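Local coordinates for Glyco_hydro_cc domain-containing protein (Trichoderma gamsii, PDB 6UBD), which probably binds beta-1,3-glucan oligosaccharides through a glycoside hydrolase family 128 (subgroup VII) domain, at residues S96-C109 and M134-R148. Residues are numbered along the deposited sequence; the frame is centred on the assembly and turned at random.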
loop_
_atom_site.group_PDB
_atom_site.type_symbol
_atom_site.label_atom_id
_atom_site.label_comp_id
_atom_site.label_asym_id
_atom_site.label_seq_id
_atom_site.Cartn_x
_atom_site.Cartn_y
_atom_site.Cartn_z
ATOM N N SER A 96 20.877 -6.943 0.083
ATOM C CA SER A 96 20.727 -5.949 1.167
ATOM C C SER A 96 19.426 -6.157 1.904
ATOM O O SER A 96 18.465 -6.657 1.308
ATOM C CB SER A 96 20.848 -4.523 0.656
ATOM O OG SER A 96 19.675 -4.147 -0.024
ATOM N N THR A 97 19.319 -5.535 3.074
ATOM C CA THR A 97 18.119 -5.572 3.905
ATOM C C THR A 97 17.431 -4.208 3.891
ATOM O O THR A 97 18.027 -3.216 4.318
ATOM C CB THR A 97 18.446 -6.060 5.319
ATOM O OG1 THR A 97 19.086 -7.356 5.330
ATOM C CG2 THR A 97 17.213 -6.141 6.186
ATOM N N PRO A 98 16.152 -4.073 3.416
ATOM C CA PRO A 98 15.416 -2.827 3.481
ATOM C C PRO A 98 15.008 -2.527 4.928
ATOM O O PRO A 98 14.930 -3.422 5.778
ATOM C CB PRO A 98 14.221 -3.039 2.546
ATOM C CG PRO A 98 14.270 -4.423 2.070
ATOM C CD PRO A 98 15.333 -5.161 2.835
ATOM N N ALA A 99 14.687 -1.246 5.180
ATOM C CA ALA A 99 14.088 -0.866 6.474
ATOM C C ALA A 99 12.643 -1.401 6.592
ATOM O O ALA A 99 12.251 -1.782 7.719
ATOM C CB ALA A 99 14.101 0.637 6.668
ATOM N N TYR A 100 11.884 -1.450 5.475
ATOM C CA TYR A 100 10.473 -1.872 5.491
ATOM C C TYR A 100 10.218 -2.774 4.275
ATOM O O TYR A 100 10.624 -2.396 3.159
ATOM C CB TYR A 100 9.535 -0.657 5.429
ATOM C CG TYR A 100 9.694 0.388 6.534
ATOM C CD1 TYR A 100 10.622 1.413 6.432
ATOM C CD2 TYR A 100 8.956 0.334 7.700
ATOM C CE1 TYR A 100 10.800 2.338 7.465
ATOM C CE2 TYR A 100 9.097 1.273 8.715
ATOM C CZ TYR A 100 10.057 2.273 8.613
ATOM O OH TYR A 100 10.254 3.204 9.614
ATOM N N VAL A 101 9.505 -3.900 4.493
ATOM C CA VAL A 101 9.169 -4.815 3.374
ATOM C C VAL A 101 7.718 -5.252 3.542
ATOM O O VAL A 101 7.351 -5.713 4.641
ATOM C CB VAL A 101 10.129 -5.969 3.213
ATOM C CG1 VAL A 101 10.248 -6.729 4.443
ATOM C CG2 VAL A 101 9.823 -6.926 2.056
ATOM N N MET A 102 6.964 -5.176 2.449
ATOM C CA MET A 102 5.584 -5.646 2.422
ATOM C C MET A 102 5.471 -7.004 1.695
ATOM O O MET A 102 6.127 -7.220 0.641
ATOM C CB MET A 102 4.679 -4.624 1.693
ATOM C CG MET A 102 4.664 -3.204 2.292
ATOM S SD MET A 102 3.810 -1.970 1.362
ATOM C CE MET A 102 4.838 -1.784 -0.092
ATOM N N GLY A 103 4.498 -7.816 2.138
ATOM C CA GLY A 103 4.143 -9.047 1.439
ATOM C C GLY A 103 3.183 -8.873 0.271
ATOM O O GLY A 103 3.048 -7.729 -0.303
ATOM N N PHE A 104 2.535 -9.959 -0.115
ATOM C CA PHE A 104 1.937 -10.119 -1.454
ATOM C C PHE A 104 0.826 -9.068 -1.720
ATOM O O PHE A 104 0.048 -8.752 -0.811
ATOM C CB PHE A 104 1.417 -11.529 -1.676
ATOM C CG PHE A 104 2.323 -12.578 -1.073
ATOM C CD1 PHE A 104 3.626 -12.803 -1.553
ATOM C CD2 PHE A 104 1.931 -13.285 0.054
ATOM C CE1 PHE A 104 4.498 -13.698 -0.931
ATOM C CE2 PHE A 104 2.819 -14.150 0.688
ATOM C CZ PHE A 104 4.077 -14.347 0.208
ATOM N N ASN A 105 0.750 -8.718 -3.016
ATOM C CA ASN A 105 -0.307 -7.760 -3.460
ATOM C C ASN A 105 -1.578 -8.506 -3.902
ATOM O O ASN A 105 -1.580 -9.008 -5.025
ATOM C CB ASN A 105 0.299 -6.846 -4.525
ATOM C CG ASN A 105 -0.645 -5.722 -4.947
ATOM O OD1 ASN A 105 -0.729 -4.756 -4.166
ATOM N ND2 ASN A 105 -1.437 -5.934 -5.991
ATOM N N GLU A 106 -2.597 -8.527 -3.046
ATOM C CA GLU A 106 -3.937 -9.072 -3.439
ATOM C C GLU A 106 -3.825 -10.545 -3.883
ATOM O O GLU A 106 -4.270 -10.926 -4.958
ATOM C CB GLU A 106 -4.562 -8.174 -4.525
ATOM C CG GLU A 106 -4.804 -6.707 -4.007
ATOM C CD GLU A 106 -5.565 -5.830 -4.981
ATOM O OE1 GLU A 106 -5.697 -6.227 -6.168
ATOM O OE2 GLU A 106 -5.979 -4.701 -4.547
ATOM N N PRO A 107 -3.326 -11.449 -3.000
ATOM C CA PRO A 107 -3.289 -12.890 -3.324
ATOM C C PRO A 107 -4.698 -13.451 -3.520
ATOM O O PRO A 107 -4.814 -14.544 -4.130
ATOM C CB PRO A 107 -2.524 -13.466 -2.132
ATOM C CG PRO A 107 -2.911 -12.579 -0.965
ATOM C CD PRO A 107 -2.904 -11.188 -1.601
ATOM N N ASP A 108 -5.739 -12.805 -2.965
ATOM C CA ASP A 108 -7.163 -13.184 -3.055
ATOM C C ASP A 108 -7.857 -12.676 -4.328
ATOM O O ASP A 108 -9.074 -12.910 -4.436
ATOM C CB ASP A 108 -7.904 -12.756 -1.777
ATOM C CG ASP A 108 -7.801 -11.268 -1.409
ATOM O OD1 ASP A 108 -6.840 -10.589 -1.865
ATOM O OD2 ASP A 108 -8.708 -10.836 -0.633
ATOM N N CYS A 109 -7.132 -12.129 -5.288
ATOM C CA CYS A 109 -7.717 -11.730 -6.591
ATOM C C CYS A 109 -6.838 -12.293 -7.744
ATOM O O CYS A 109 -5.678 -12.709 -7.530
ATOM C CB CYS A 109 -7.861 -10.221 -6.725
ATOM S SG CYS A 109 -9.401 -9.496 -6.107
ATOM N N MET A 134 14.288 -11.533 6.150
ATOM C CA MET A 134 14.529 -10.048 6.120
ATOM C C MET A 134 14.129 -9.450 7.464
ATOM O O MET A 134 14.832 -8.568 7.968
ATOM C CB MET A 134 13.748 -9.370 4.999
ATOM C CG MET A 134 14.218 -9.790 3.643
ATOM S SD MET A 134 15.824 -9.067 3.248
ATOM C CE MET A 134 15.835 -9.187 1.455
ATOM N N GLY A 135 13.025 -9.882 8.045
ATOM C CA GLY A 135 12.659 -9.414 9.385
ATOM C C GLY A 135 13.664 -9.825 10.443
ATOM O O GLY A 135 13.954 -9.031 11.343
ATOM N N GLN A 136 14.211 -11.035 10.372
ATOM C CA GLN A 136 15.271 -11.494 11.309
ATOM C C GLN A 136 16.491 -10.569 11.200
ATOM O O GLN A 136 17.166 -10.376 12.224
ATOM C CB GLN A 136 15.588 -12.975 11.080
ATOM C CG GLN A 136 16.583 -13.650 12.064
ATOM C CD GLN A 136 18.062 -13.362 11.903
ATOM O OE1 GLN A 136 18.610 -13.129 10.802
ATOM N NE2 GLN A 136 18.743 -13.423 13.033
ATOM N N LYS A 137 16.801 -10.059 10.011
ATOM C CA LYS A 137 17.949 -9.145 9.807
ATOM C C LYS A 137 17.574 -7.693 10.147
ATOM O O LYS A 137 18.449 -6.810 9.971
ATOM C CB LYS A 137 18.333 -9.265 8.337
ATOM C CG LYS A 137 18.990 -10.581 8.009
ATOM C CD LYS A 137 19.593 -10.657 6.698
ATOM C CE LYS A 137 18.664 -10.712 5.519
ATOM N NZ LYS A 137 19.405 -10.631 4.231
ATOM N N GLY A 138 16.342 -7.388 10.582
ATOM C CA GLY A 138 15.944 -6.066 11.097
ATOM C C GLY A 138 14.858 -5.322 10.331
ATOM O O GLY A 138 14.439 -4.236 10.783
ATOM N N ALA A 139 14.416 -5.830 9.174
ATOM C CA ALA A 139 13.340 -5.106 8.474
ATOM C C ALA A 139 12.036 -5.142 9.294
ATOM O O ALA A 139 11.706 -6.197 9.888
ATOM C CB ALA A 139 13.098 -5.742 7.122
ATOM N N ALA A 140 11.244 -4.048 9.252
ATOM C CA ALA A 140 9.841 -4.078 9.677
ATOM C C ALA A 140 9.005 -4.738 8.563
ATOM O O ALA A 140 9.191 -4.405 7.376
ATOM C CB ALA A 140 9.324 -2.693 9.963
ATOM N N LEU A 141 8.143 -5.697 8.974
ATOM C CA LEU A 141 7.385 -6.510 7.984
ATOM C C LEU A 141 5.915 -6.082 7.861
ATOM O O LEU A 141 5.257 -5.985 8.913
ATOM C CB LEU A 141 7.459 -7.999 8.416
ATOM C CG LEU A 141 8.853 -8.626 8.526
ATOM C CD1 LEU A 141 8.722 -10.131 8.765
ATOM C CD2 LEU A 141 9.670 -8.405 7.264
ATOM N N GLY A 142 5.456 -5.956 6.620
ATOM C CA GLY A 142 4.047 -5.664 6.373
ATOM C C GLY A 142 3.339 -6.922 5.903
ATOM O O GLY A 142 3.823 -7.638 5.019
ATOM N N SER A 143 2.070 -7.105 6.309
ATOM C CA SER A 143 1.277 -8.250 5.883
ATOM C C SER A 143 1.054 -8.222 4.382
ATOM O O SER A 143 1.052 -7.099 3.766
ATOM C CB SER A 143 -0.062 -8.324 6.602
ATOM O OG SER A 143 -1.024 -7.357 6.101
ATOM N N PRO A 144 0.652 -9.339 3.767
ATOM C CA PRO A 144 -0.042 -9.256 2.482
ATOM C C PRO A 144 -1.324 -8.381 2.586
ATOM O O PRO A 144 -1.937 -8.307 3.634
ATOM C CB PRO A 144 -0.355 -10.734 2.163
ATOM C CG PRO A 144 0.649 -11.522 3.001
ATOM C CD PRO A 144 0.687 -10.728 4.291
ATOM N N ALA A 145 -1.629 -7.759 1.421
ATOM C CA ALA A 145 -2.789 -6.802 1.298
ATOM C C ALA A 145 -3.969 -7.432 0.545
ATOM O O ALA A 145 -3.744 -7.934 -0.565
ATOM C CB ALA A 145 -2.362 -5.483 0.663
ATOM N N MET A 146 -5.135 -7.458 1.172
ATOM C CA MET A 146 -6.279 -8.187 0.587
ATOM C C MET A 146 -7.151 -7.324 -0.349
ATOM O O MET A 146 -7.638 -6.210 0.004
ATOM C CB MET A 146 -7.199 -8.667 1.721
ATOM C CG MET A 146 -6.498 -9.644 2.684
ATOM S SD MET A 146 -5.789 -11.137 1.907
ATOM C CE MET A 146 -4.035 -10.713 1.958
ATOM N N CYS A 147 -7.486 -7.855 -1.503
ATOM C CA CYS A 147 -8.474 -7.171 -2.402
ATOM C C CYS A 147 -9.877 -7.253 -1.832
ATOM O O CYS A 147 -10.712 -6.400 -2.182
ATOM C CB CYS A 147 -8.412 -7.707 -3.839
ATOM S SG CYS A 147 -9.086 -9.379 -4.029
ATOM N N ARG A 148 -10.183 -8.212 -0.978
ATOM C CA ARG A 148 -11.539 -8.343 -0.434
ATOM C C ARG A 148 -11.774 -7.330 0.711
ATOM O O ARG A 148 -12.919 -7.299 1.228
ATOM C CB ARG A 148 -11.853 -9.776 0.083
ATOM C CG ARG A 148 -12.172 -10.850 -0.940
ATOM C CD ARG A 148 -13.578 -10.717 -1.435
ATOM N NE ARG A 148 -13.949 -11.745 -2.345
ATOM C CZ ARG A 148 -15.074 -11.772 -3.013
ATOM N NH1 ARG A 148 -15.964 -10.806 -2.907
ATOM N NH2 ARG A 148 -15.342 -12.797 -3.811
HETATM O O HOH W 1 1.196 -6.098 1.109
HETATM O O HOH W 2 -11.556 -13.586 -3.293
#
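Asp108 grips the backbone of the facing loop with both carboxylate oxygens: OD1 takes the N-H of Cys147 on its syn side, N to OD1 2.8 Å. Asp108 OD2 takes that of Arg148 from above the carboxylate plane, 3.0 Å from Arg148 N. The aspartate CG stands between backbone N and carbonyl carbon (chi1 56°), which turns the group onto these amides. Next to it the Cys109–Cys147 disulfide (chi3 92°) ties the two loops covalently, while Glu106 lays its extended chain along Cys147 CB, its carboxylate hydrogen-bonded to His173 and Ser115. A lysine in place of Asp108 would probably leave the two N-H groups without their acceptor and the Cys147–Arg148 backbone less firmly held, though the disulfide would remain. Pro107 CG meets Met146 CE at 3.6 Å, the side chains crossing at about a right angle. Farther back, Ala145 N hydrogen-bonds to Phe104 O and Glu106 N to Ala145 O, and a water bridges Gly103 O and Ser143 O, 2.8 Å from each. Parallel strands 100-102 and 140-142 follow, joined by helix 120-136 in a beta-alpha-beta unit; their ladder runs Ala140 N to Ala99 O, Val101 N to Ala140 O, Gly142 N to Val101 O and Gly103 N to Gly142 O. Val101 CG1 presses on Leu141 CD2 at a tight 3.3 Å on the helix-covered face; Tyr100 CD2 touches Ala140 CB on the other. Backbone bonds thus align the strands, whereas carboxylate and disulfide fasten the loops beyond their C-terminal ends.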